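Local atomic coordinates of KLLA0C04147p (Kluyveromyces lactis, PDB entry 5H2D), a protein that binds ergosterol through its oxysterol-binding (ORD) domain, the part present here, and probably transfers sterols between membranes. Residues F66-P69 with Q74-A77; V76-E81 with V114-K119; L125-E130 with R354-Q359; T336-Q341 with A361-R366. One frame throughout, in Å; residues are numbered along the deposited sequence.

Contact 1: F66-P69 with Q74-A77; sequences FNEP and QRVA. With ERG (ergosterol), chain B.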
# COMPACT_ATOMS: atom_id res chain seq x y z
N PHE A 66 9.17 -19.08 2.46
CA PHE A 66 9.45 -17.65 2.53
C PHE A 66 8.85 -16.91 1.35
O PHE A 66 9.31 -15.82 0.99
CB PHE A 66 10.96 -17.40 2.65
CG PHE A 66 11.51 -17.86 3.97
CD1 PHE A 66 11.10 -17.25 5.14
CD2 PHE A 66 12.36 -18.95 4.04
CE1 PHE A 66 11.55 -17.68 6.38
CE2 PHE A 66 12.83 -19.39 5.27
CZ PHE A 66 12.42 -18.75 6.43
N ASN A 67 7.80 -17.48 0.75
CA ASN A 67 6.98 -16.81 -0.24
C ASN A 67 5.58 -16.59 0.33
O ASN A 67 5.12 -17.33 1.20
CB ASN A 67 6.85 -17.64 -1.53
CG ASN A 67 8.15 -17.73 -2.31
OD1 ASN A 67 8.35 -18.70 -3.04
ND2 ASN A 67 9.00 -16.74 -2.20
N GLU A 68 4.89 -15.57 -0.20
CA GLU A 68 3.51 -15.31 0.17
C GLU A 68 2.67 -15.19 -1.10
O GLU A 68 3.10 -14.55 -2.05
CB GLU A 68 3.43 -13.99 0.97
CG GLU A 68 2.05 -13.65 1.49
CD GLU A 68 2.06 -12.33 2.24
OE1 GLU A 68 1.70 -11.29 1.65
OE2 GLU A 68 2.43 -12.34 3.42
N PRO A 69 1.45 -15.76 -1.12
CA PRO A 69 0.63 -15.71 -2.35
C PRO A 69 -0.12 -14.40 -2.52
O PRO A 69 -1.30 -14.38 -2.86
CB PRO A 69 -0.35 -16.88 -2.16
CG PRO A 69 -0.55 -16.89 -0.67
CD PRO A 69 0.82 -16.60 -0.09
N GLN A 74 -0.69 -6.01 -4.57
CA GLN A 74 -1.70 -6.13 -3.54
C GLN A 74 -1.18 -5.69 -2.18
O GLN A 74 -1.94 -5.11 -1.40
CB GLN A 74 -2.21 -7.58 -3.51
CG GLN A 74 -2.97 -7.92 -4.81
CD GLN A 74 -3.16 -9.39 -5.02
OE1 GLN A 74 -2.32 -10.20 -4.64
NE2 GLN A 74 -4.29 -9.76 -5.64
N ARG A 75 0.12 -5.90 -1.88
CA ARG A 75 0.66 -5.34 -0.65
C ARG A 75 0.53 -3.83 -0.62
O ARG A 75 0.28 -3.24 0.43
CB ARG A 75 2.13 -5.74 -0.48
CG ARG A 75 2.36 -7.22 -0.28
CD ARG A 75 1.53 -7.81 0.86
NE ARG A 75 1.94 -7.30 2.17
CZ ARG A 75 2.87 -7.87 2.94
NH1 ARG A 75 3.46 -9.00 2.56
NH2 ARG A 75 3.18 -7.31 4.10
N VAL A 76 0.72 -3.18 -1.77
CA VAL A 76 0.55 -1.73 -1.82
C VAL A 76 -0.90 -1.33 -1.60
O VAL A 76 -1.18 -0.30 -0.98
CB VAL A 76 1.10 -1.19 -3.16
CG1 VAL A 76 0.75 0.28 -3.31
CG2 VAL A 76 2.63 -1.39 -3.22
N ALA A 77 -1.86 -2.16 -2.05
CA ALA A 77 -3.26 -1.88 -1.76
C ALA A 77 -3.58 -1.96 -0.27
O ALA A 77 -4.58 -1.38 0.17
CB ALA A 77 -4.16 -2.85 -2.54
C1 ERG B . 5.47 -2.10 3.38
C2 ERG B . 4.26 -1.21 3.13
C3 ERG B . 4.41 -0.61 1.75
C4 ERG B . 4.47 -1.72 0.70
C5 ERG B . 5.47 -2.71 1.00
C6 ERG B . 6.12 -3.36 -0.04
C7 ERG B . 7.05 -4.38 0.16
C8 ERG B . 7.36 -4.82 1.45
C9 ERG B . 6.89 -4.05 2.55
C10 ERG B . 5.60 -3.21 2.33
C11 ERG B . 6.85 -4.84 3.93
C12 ERG B . 8.04 -5.79 4.11
C13 ERG B . 8.11 -6.72 2.88
C14 ERG B . 8.42 -5.78 1.69
C15 ERG B . 8.74 -6.77 0.59
C16 ERG B . 9.51 -7.91 1.32
C17 ERG B . 9.37 -7.58 2.83
C18 ERG B . 6.83 -7.57 2.70
C19 ERG B . 4.40 -4.19 2.45
C20 ERG B . 9.40 -8.90 3.64
C21 ERG B . 9.19 -8.72 5.14
C22 ERG B . 10.77 -9.51 3.41
C23 ERG B . 10.91 -10.79 2.65
C24 ERG B . 12.30 -11.37 2.40
C25 ERG B . 12.25 -12.89 2.61
C26 ERG B . 11.85 -13.15 4.07
C27 ERG B . 13.60 -13.57 2.37
C28 ERG B . 12.66 -11.02 0.97
O1 ERG B . 3.30 0.30 1.46
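A buried ion pair lies directly beside the hydrocarbon of a sterol: Glu68 OE1 and Arg75 NH1 are 3.0 Å apart, while the same NH1 lies 3.7 Å from C18 of ergosterol. The two side chains cross at about a right angle, with the carboxylate and guanidinium planes turned 27° from each other. Glu68 reaches inward because its CG stands anti to the backbone N (chi1 -177°) and the chain runs straight on from there. Arg75, by contrast, folds at chi2 and chi3, which brings its guanidinium back beside the sterol, NH2 lying 3.7 Å from the methyl C19. In the oxysterol-binding domain the sterol sits in a deep pocket, and here Arg75, from helix 72-77, belongs to the pocket wall. Arginine suits the place: its broad guanidinium can touch the angular methyls while its N-H groups serve the nearby acids. Glu68, on the short strand 67-68, also bonds through OE1 to Thr70 OG1 and pairs with Arg116, while Arg75 NE pairs with Glu78. Such neighbours would be expected to keep the carboxylates ionised although the site is buried. Further out along the sterol, the Phe66 ring lies obliquely by C26 of the tail.

Contact 2: V76-E81 with V114-K119; sequences VAEDLE and VKRVAK. With ERG (ergosterol), chain B.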
# COMPACT_ATOMS: atom_id res chain seq x y z
N VAL A 76 0.72 -3.18 -1.77
CA VAL A 76 0.55 -1.73 -1.82
C VAL A 76 -0.90 -1.33 -1.60
O VAL A 76 -1.18 -0.30 -0.98
CB VAL A 76 1.10 -1.19 -3.16
CG1 VAL A 76 0.75 0.28 -3.31
CG2 VAL A 76 2.63 -1.39 -3.22
N ALA A 77 -1.86 -2.16 -2.05
CA ALA A 77 -3.26 -1.88 -1.76
C ALA A 77 -3.58 -1.96 -0.27
O ALA A 77 -4.58 -1.38 0.17
CB ALA A 77 -4.16 -2.85 -2.54
N GLU A 78 -2.76 -2.66 0.52
CA GLU A 78 -2.99 -2.68 1.96
C GLU A 78 -2.77 -1.31 2.61
O GLU A 78 -3.10 -1.15 3.79
CB GLU A 78 -2.11 -3.76 2.61
CG GLU A 78 -2.52 -5.18 2.16
CD GLU A 78 -1.77 -6.31 2.86
OE1 GLU A 78 -1.76 -6.37 4.11
OE2 GLU A 78 -1.21 -7.17 2.15
N ASP A 79 -2.24 -0.33 1.87
CA ASP A 79 -2.26 1.06 2.33
C ASP A 79 -3.67 1.49 2.71
O ASP A 79 -3.85 2.38 3.54
CB ASP A 79 -1.78 2.04 1.25
CG ASP A 79 -0.29 2.01 1.00
OD1 ASP A 79 0.49 1.45 1.80
OD2 ASP A 79 0.08 2.59 -0.06
N LEU A 80 -4.67 0.87 2.08
CA LEU A 80 -6.05 1.33 2.19
C LEU A 80 -6.83 0.66 3.31
O LEU A 80 -8.03 0.94 3.44
CB LEU A 80 -6.76 1.08 0.85
CG LEU A 80 -6.09 1.77 -0.33
CD1 LEU A 80 -6.90 1.51 -1.60
CD2 LEU A 80 -5.94 3.27 -0.06
N GLU A 81 -6.21 -0.21 4.11
CA GLU A 81 -6.97 -0.99 5.08
C GLU A 81 -7.79 -0.09 6.00
O GLU A 81 -8.94 -0.40 6.33
CB GLU A 81 -6.05 -1.89 5.90
CG GLU A 81 -6.81 -2.73 6.91
CD GLU A 81 -5.93 -3.77 7.62
OE1 GLU A 81 -4.73 -3.90 7.27
OE2 GLU A 81 -6.43 -4.45 8.53
N VAL A 114 3.40 -7.25 10.28
CA VAL A 114 3.91 -8.16 11.30
C VAL A 114 3.53 -9.60 10.97
O VAL A 114 2.45 -9.87 10.42
CB VAL A 114 3.36 -7.73 12.68
CG1 VAL A 114 3.86 -8.67 13.75
CG2 VAL A 114 3.79 -6.31 12.97
N LYS A 115 4.42 -10.53 11.30
CA LYS A 115 4.22 -11.97 11.18
C LYS A 115 4.13 -12.46 9.74
O LYS A 115 3.72 -13.59 9.51
CB LYS A 115 2.97 -12.44 11.94
CG LYS A 115 3.11 -12.31 13.45
CD LYS A 115 2.04 -13.12 14.17
CE LYS A 115 0.66 -12.49 14.03
NZ LYS A 115 0.41 -11.38 15.02
N ARG A 116 4.51 -11.64 8.76
CA ARG A 116 4.56 -12.07 7.37
C ARG A 116 5.99 -11.90 6.85
O ARG A 116 6.29 -11.01 6.06
CB ARG A 116 3.53 -11.29 6.53
CG ARG A 116 2.09 -11.68 6.89
CD ARG A 116 1.14 -10.55 6.56
NE ARG A 116 0.90 -10.48 5.13
CZ ARG A 116 0.10 -9.59 4.56
NH1 ARG A 116 -0.52 -8.67 5.32
NH2 ARG A 116 -0.08 -9.62 3.25
N VAL A 117 6.87 -12.78 7.31
CA VAL A 117 8.28 -12.75 6.89
C VAL A 117 8.35 -13.61 5.63
O VAL A 117 8.65 -14.81 5.66
CB VAL A 117 9.21 -13.23 8.01
CG1 VAL A 117 10.67 -13.22 7.54
CG2 VAL A 117 9.07 -12.34 9.24
N ALA A 118 8.06 -12.97 4.50
CA ALA A 118 7.89 -13.71 3.26
C ALA A 118 7.90 -12.74 2.09
O ALA A 118 7.42 -11.60 2.21
CB ALA A 118 6.58 -14.51 3.25
N LYS A 119 8.39 -13.23 0.96
CA LYS A 119 8.50 -12.44 -0.26
C LYS A 119 7.18 -12.49 -1.03
O LYS A 119 6.77 -13.59 -1.45
CB LYS A 119 9.64 -12.98 -1.11
CG LYS A 119 9.85 -12.31 -2.45
CD LYS A 119 11.00 -13.00 -3.17
CE LYS A 119 10.84 -13.01 -4.68
NZ LYS A 119 12.00 -13.71 -5.33
C1 ERG B . 5.47 -2.10 3.38
C2 ERG B . 4.26 -1.21 3.13
C3 ERG B . 4.41 -0.61 1.75
C4 ERG B . 4.47 -1.72 0.70
C5 ERG B . 5.47 -2.71 1.00
C6 ERG B . 6.12 -3.36 -0.04
C7 ERG B . 7.05 -4.38 0.16
C8 ERG B . 7.36 -4.82 1.45
C9 ERG B . 6.89 -4.05 2.55
C10 ERG B . 5.60 -3.21 2.33
C11 ERG B . 6.85 -4.84 3.93
C12 ERG B . 8.04 -5.79 4.11
C13 ERG B . 8.11 -6.72 2.88
C14 ERG B . 8.42 -5.78 1.69
C15 ERG B . 8.74 -6.77 0.59
C16 ERG B . 9.51 -7.91 1.32
C17 ERG B . 9.37 -7.58 2.83
C18 ERG B . 6.83 -7.57 2.70
C19 ERG B . 4.40 -4.19 2.45
C20 ERG B . 9.40 -8.90 3.64
C21 ERG B . 9.19 -8.72 5.14
C22 ERG B . 10.77 -9.51 3.41
C23 ERG B . 10.91 -10.79 2.65
C24 ERG B . 12.30 -11.37 2.40
C25 ERG B . 12.25 -12.89 2.61
C26 ERG B . 11.85 -13.15 4.07
C27 ERG B . 13.60 -13.57 2.37
C28 ERG B . 12.66 -11.02 0.97
O1 ERG B . 3.30 0.30 1.46
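Glu78 and Arg116 approach from opposite directions and meet end-on, carboxylate against guanidinium, their planes only 9° apart. Arg116 NH1 donates to Glu78 OE1 over 2.9 Å at an N-H...O angle of 162°, and Arg116 NH2 donates to Glu78 OE2, also over 2.9 Å, at 156°. Both oxygens use their syn lone pairs; OE1 lies in the guanidinium plane and OE2 is tilted somewhat from it. This bidentate grip fixes the rotation of both flat groups. The long side chains suit the place, since even the nearest CA atoms, those of Glu78 and Val114, are 12.8 Å apart. Glu78 is extended beyond CG, whereas Arg116 bends at chi3 to bring its guanidinium end-on to the carboxylate. NH1 is held further by Ser112 O, and NH2 by Glu68, so the head of Arg116 has several acceptors in a buried setting.

The same segments line the ergosterol pocket at both ends. Asp79 OD1 lies 3.1 Å from the sterol hydroxyl O1, which is hydrogen-bonded to Lys205 NZ, while OD2 of Asp79 forms a salt bridge with Lys205. At the tail, Val117 CG1 packs 3.7 Å from C26 of ergosterol, a branched aliphatic side chain against a branched alkyl end, and Ala118 O comes 3.6 Å from C23.

The ion pair thus joins the 3-10 turn that follows helix 72-77 to the loop entering strand 119-121, with helix 332-337 packed against it through Ala334 and Leu337, and strands 138-146 and 161-173 against Ala77 and Leu80.

Contact 3: L125-E130 with R354-Q359; sequences LGETFE and RLRPDQ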
# COMPACT_ATOMS: atom_id res chain seq x y z
N LEU A 125 5.82 -7.58 -15.75
CA LEU A 125 5.71 -6.31 -16.45
C LEU A 125 4.35 -6.22 -17.14
O LEU A 125 3.99 -7.10 -17.92
CB LEU A 125 6.85 -6.17 -17.46
CG LEU A 125 6.90 -4.84 -18.21
CD1 LEU A 125 7.10 -3.63 -17.28
CD2 LEU A 125 8.00 -4.91 -19.27
N GLY A 126 3.60 -5.16 -16.83
CA GLY A 126 2.27 -5.01 -17.39
C GLY A 126 1.18 -5.64 -16.56
O GLY A 126 -0.00 -5.45 -16.87
N GLU A 127 1.53 -6.37 -15.50
CA GLU A 127 0.51 -6.89 -14.60
C GLU A 127 -0.26 -5.73 -13.98
O GLU A 127 0.29 -4.66 -13.73
CB GLU A 127 1.16 -7.75 -13.52
CG GLU A 127 0.16 -8.55 -12.67
CD GLU A 127 0.81 -9.57 -11.74
OE1 GLU A 127 0.16 -9.93 -10.72
OE2 GLU A 127 1.93 -10.04 -12.01
N THR A 128 -1.56 -5.93 -13.76
CA THR A 128 -2.40 -4.92 -13.16
C THR A 128 -3.14 -5.50 -11.97
O THR A 128 -3.25 -6.71 -11.82
CB THR A 128 -3.42 -4.35 -14.16
OG1 THR A 128 -4.22 -5.44 -14.68
CG2 THR A 128 -2.72 -3.68 -15.32
N PHE A 129 -3.66 -4.61 -11.13
CA PHE A 129 -4.54 -5.07 -10.06
C PHE A 129 -5.55 -3.97 -9.77
O PHE A 129 -5.17 -2.82 -9.55
CB PHE A 129 -3.76 -5.47 -8.79
CG PHE A 129 -4.66 -5.82 -7.62
CD1 PHE A 129 -5.47 -6.95 -7.66
CD2 PHE A 129 -4.71 -5.02 -6.48
CE1 PHE A 129 -6.31 -7.26 -6.60
CE2 PHE A 129 -5.55 -5.33 -5.42
CZ PHE A 129 -6.35 -6.46 -5.49
N GLU A 130 -6.83 -4.33 -9.80
CA GLU A 130 -7.89 -3.40 -9.45
C GLU A 130 -8.58 -3.87 -8.18
O GLU A 130 -8.62 -5.07 -7.88
CB GLU A 130 -8.93 -3.30 -10.57
CG GLU A 130 -9.57 -4.64 -10.89
CD GLU A 130 -10.89 -4.47 -11.64
OE1 GLU A 130 -11.94 -4.54 -10.96
OE2 GLU A 130 -10.85 -4.26 -12.88
N ARG A 354 -5.55 -11.37 -9.97
CA ARG A 354 -6.41 -12.50 -9.60
C ARG A 354 -6.30 -13.64 -10.60
O ARG A 354 -6.55 -14.80 -10.25
CB ARG A 354 -7.86 -12.05 -9.49
CG ARG A 354 -8.12 -11.13 -8.32
CD ARG A 354 -9.50 -10.54 -8.46
NE ARG A 354 -9.79 -9.52 -7.45
CZ ARG A 354 -9.52 -8.24 -7.62
NH1 ARG A 354 -8.93 -7.83 -8.73
NH2 ARG A 354 -9.85 -7.37 -6.68
N LEU A 355 -5.93 -13.34 -11.84
CA LEU A 355 -5.81 -14.36 -12.87
C LEU A 355 -4.41 -14.94 -12.97
O LEU A 355 -4.18 -15.82 -13.82
CB LEU A 355 -6.20 -13.78 -14.24
CG LEU A 355 -7.58 -13.15 -14.25
CD1 LEU A 355 -7.90 -12.49 -15.59
CD2 LEU A 355 -8.64 -14.19 -13.89
N ARG A 356 -3.48 -14.47 -12.15
CA ARG A 356 -2.10 -14.94 -12.24
C ARG A 356 -1.99 -16.38 -11.74
O ARG A 356 -2.30 -16.64 -10.58
CB ARG A 356 -1.17 -14.01 -11.46
CG ARG A 356 0.25 -14.38 -11.70
CD ARG A 356 1.26 -13.48 -11.04
NE ARG A 356 2.56 -14.12 -11.19
CZ ARG A 356 3.73 -13.52 -11.09
NH1 ARG A 356 3.81 -12.21 -10.86
NH2 ARG A 356 4.84 -14.24 -11.24
N PRO A 357 -1.56 -17.33 -12.58
CA PRO A 357 -1.77 -18.75 -12.26
C PRO A 357 -0.78 -19.34 -11.27
O PRO A 357 -1.15 -20.26 -10.53
CB PRO A 357 -1.64 -19.43 -13.64
CG PRO A 357 -0.79 -18.52 -14.45
CD PRO A 357 -1.18 -17.12 -13.99
N ASP A 358 0.48 -18.87 -11.26
CA ASP A 358 1.40 -19.38 -10.24
C ASP A 358 0.99 -18.89 -8.86
O ASP A 358 0.99 -19.65 -7.88
CB ASP A 358 2.86 -19.01 -10.55
CG ASP A 358 3.06 -17.55 -10.92
OD1 ASP A 358 2.10 -16.81 -11.22
OD2 ASP A 358 4.25 -17.14 -10.94
N GLN A 359 0.62 -17.61 -8.76
CA GLN A 359 0.16 -17.08 -7.48
C GLN A 359 -1.12 -17.76 -7.03
O GLN A 359 -1.30 -18.02 -5.83
CB GLN A 359 -0.03 -15.57 -7.60
CG GLN A 359 -0.38 -14.91 -6.29
CD GLN A 359 -0.47 -13.42 -6.42
OE1 GLN A 359 0.28 -12.80 -7.17
NE2 GLN A 359 -1.41 -12.83 -5.69
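The backbones come closest where the CA atoms of Phe129 and Arg354 are 7.7 Å apart, as the first residues of strand 128-133 pass the 3-10 turn that leads into helix 357-363. This strand opens the run of antiparallel strands forming the incomplete beta-barrel of the oxysterol-binding domain, fastened here to a much later part of the chain. Arg354 extends from CG to NE and reaches Glu130 O end-on, NH1 and NH2 each donating to that one oxygen over 2.9 Å, with Glu130 O in the guanidinium plane. One face of the same guanidinium lies over Phe129 CE1, which is 3.4 Å from NH1, the ring and guanidinium planes being 26° apart. Arginine fits because its edge can serve a carbonyl while its face receives a ring carbon. Asp352 also pairs with NH1. The Glu130 carboxylate turns elsewhere, to Tyr419, Arg423 and Tyr25.

Arg356 carries a second group of charges. Its NE and NH2 grip Asp358 side-on, NE to OD1 over 2.7 Å and NH2 to OD2 over 3.0 Å. Glu127 completes the network from the other segment, crossing Arg356 at about a right angle; Glu127 OE1 is bonded to Thr353 OG1, and NH1 of Arg356 is shared with Asn122 O. Arg356 NH1 reaches Glu127 OE2 over 3.1 Å, a weak hydrogen bond bent to 135° at the proton.

Contact 4: T336-Q341 with A361-R366; sequences TLNAPQ and AMEEGR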
# COMPACT_ATOMS: atom_id res chain seq x y z
N THR A 336 -9.14 -10.39 1.27
CA THR A 336 -10.11 -9.94 0.27
C THR A 336 -9.47 -9.63 -1.09
O THR A 336 -10.20 -9.55 -2.09
CB THR A 336 -10.87 -8.68 0.72
OG1 THR A 336 -10.01 -7.52 0.67
CG2 THR A 336 -11.45 -8.85 2.13
N LEU A 337 -8.15 -9.47 -1.15
CA LEU A 337 -7.56 -8.80 -2.30
C LEU A 337 -7.42 -9.71 -3.51
O LEU A 337 -7.74 -9.31 -4.64
CB LEU A 337 -6.18 -8.24 -1.92
CG LEU A 337 -6.22 -7.10 -0.91
CD1 LEU A 337 -4.81 -6.72 -0.46
CD2 LEU A 337 -6.95 -5.89 -1.46
N ASN A 338 -6.90 -10.93 -3.31
CA ASN A 338 -6.70 -11.86 -4.42
C ASN A 338 -7.89 -12.78 -4.64
O ASN A 338 -7.72 -13.89 -5.16
CB ASN A 338 -5.44 -12.69 -4.20
CG ASN A 338 -4.87 -13.22 -5.51
OD1 ASN A 338 -4.85 -12.51 -6.50
ND2 ASN A 338 -4.45 -14.49 -5.51
N ALA A 339 -9.09 -12.34 -4.28
CA ALA A 339 -10.28 -13.19 -4.39
C ALA A 339 -10.78 -13.23 -5.83
O ALA A 339 -11.08 -12.17 -6.40
CB ALA A 339 -11.39 -12.67 -3.48
N PRO A 340 -10.90 -14.41 -6.45
CA PRO A 340 -11.45 -14.51 -7.82
C PRO A 340 -12.98 -14.51 -7.78
O PRO A 340 -13.65 -15.50 -8.09
CB PRO A 340 -10.88 -15.85 -8.30
CG PRO A 340 -10.85 -16.68 -7.06
CD PRO A 340 -10.48 -15.72 -5.92
N GLN A 341 -13.51 -13.36 -7.37
CA GLN A 341 -14.94 -13.22 -7.11
C GLN A 341 -15.75 -13.53 -8.37
O GLN A 341 -15.46 -12.96 -9.43
CB GLN A 341 -15.25 -11.81 -6.60
CG GLN A 341 -14.53 -11.42 -5.30
CD GLN A 341 -15.08 -12.11 -4.06
OE1 GLN A 341 -14.84 -13.29 -3.82
NE2 GLN A 341 -15.81 -11.35 -3.24
N ALA A 361 -2.08 -20.89 -7.74
CA ALA A 361 -1.70 -22.22 -7.26
C ALA A 361 -1.12 -22.14 -5.86
O ALA A 361 -1.47 -22.95 -4.99
CB ALA A 361 -0.70 -22.86 -8.22
N MET A 362 -0.24 -21.17 -5.61
CA MET A 362 0.37 -21.08 -4.29
C MET A 362 -0.67 -20.80 -3.23
O MET A 362 -0.64 -21.39 -2.14
CB MET A 362 1.46 -20.01 -4.26
CG MET A 362 2.17 -19.99 -2.93
SD MET A 362 3.37 -18.65 -2.79
CE MET A 362 4.64 -19.23 -3.90
N GLU A 363 -1.63 -19.91 -3.53
CA GLU A 363 -2.66 -19.60 -2.56
C GLU A 363 -3.46 -20.83 -2.18
O GLU A 363 -3.93 -20.94 -1.04
CB GLU A 363 -3.59 -18.52 -3.11
CG GLU A 363 -4.51 -17.93 -2.05
CD GLU A 363 -5.62 -17.10 -2.66
OE1 GLU A 363 -6.72 -17.65 -2.89
OE2 GLU A 363 -5.40 -15.89 -2.91
N GLU A 364 -3.61 -21.76 -3.11
CA GLU A 364 -4.37 -22.98 -2.89
C GLU A 364 -3.49 -24.12 -2.38
O GLU A 364 -3.97 -25.26 -2.28
CB GLU A 364 -5.09 -23.38 -4.18
CG GLU A 364 -6.13 -22.32 -4.58
CD GLU A 364 -6.96 -22.67 -5.79
OE1 GLU A 364 -6.64 -23.66 -6.48
OE2 GLU A 364 -7.93 -21.95 -6.07
N GLY A 365 -2.23 -23.83 -2.07
CA GLY A 365 -1.35 -24.83 -1.50
C GLY A 365 -0.76 -25.81 -2.49
O GLY A 365 -0.23 -26.85 -2.09
N ARG A 366 -0.82 -25.50 -3.79
CA ARG A 366 -0.29 -26.38 -4.83
C ARG A 366 1.06 -25.83 -5.25
O ARG A 366 1.20 -25.14 -6.26
CB ARG A 366 -1.27 -26.49 -5.99
CG ARG A 366 -2.55 -27.18 -5.57
CD ARG A 366 -3.30 -27.70 -6.77
NE ARG A 366 -3.60 -26.62 -7.69
CZ ARG A 366 -4.62 -25.78 -7.54
NH1 ARG A 366 -5.44 -25.91 -6.51
NH2 ARG A 366 -4.81 -24.82 -8.44
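One charge-assisted hydrogen bond carries the contact: Asn338 ND2 donates to Glu363 OE2 over 3.1 Å, at an N-H...O angle of 156°. OE2 lies in the amide plane, yet the donor comes from above the carboxylate plane, 49° out of it, and the two flat groups stand almost perpendicular. Each CG is anti to its backbone N, and the two side chains slide past each other in opposite directions. Asn338 CB also touches OE2, at 3.5 Å.

Ion pairs hold the far oxygen, Glu363 OE1 meeting Arg30 and Arg360. Within segment 361-366, Glu364 OE1 binds Arg366 NH1 over 2.6 Å.

Backbone bonds shape the turn after helix 357-363 in this oxysterol-binding domain. Arg366 N to Ala361 O and Gly365 N to Met362 O make a Schellman motif, with glycine at the positive-phi C-prime position.

Asparagine is apt at 338 because its amide both gives and accepts, OD1 receiving Gln74 NE2 while ND2 serves the acid. The buried Glu363 carboxylate, flanked by two arginines and an amide N-H, is therefore likely to stay ionised.

Overall arrangement
Contacts 1 and 2 share Val76 and Ala77 on helix 72-77, lie with centres about 6 Å apart and both touch ergosterol; the salt bridge from Glu68 to Arg116 runs their ion pairs together beside the sterol. Contacts 3 and 4 come later in the chain, centres about 11 Å apart, with alternating segments and helix 357-363 in common. Gln74 ties the two groups together, bonding to Gln359 of contact 3 and Asn338 of contact 4. Contact 2 is farther from these, its centre about 17 Å from that of contact 3. Within one oxysterol-binding domain, helix 72-77 joins the sterol pocket to helix 357-363 and the loop after helix 332-337, Gln74 packing on Phe129 of strand 128-133.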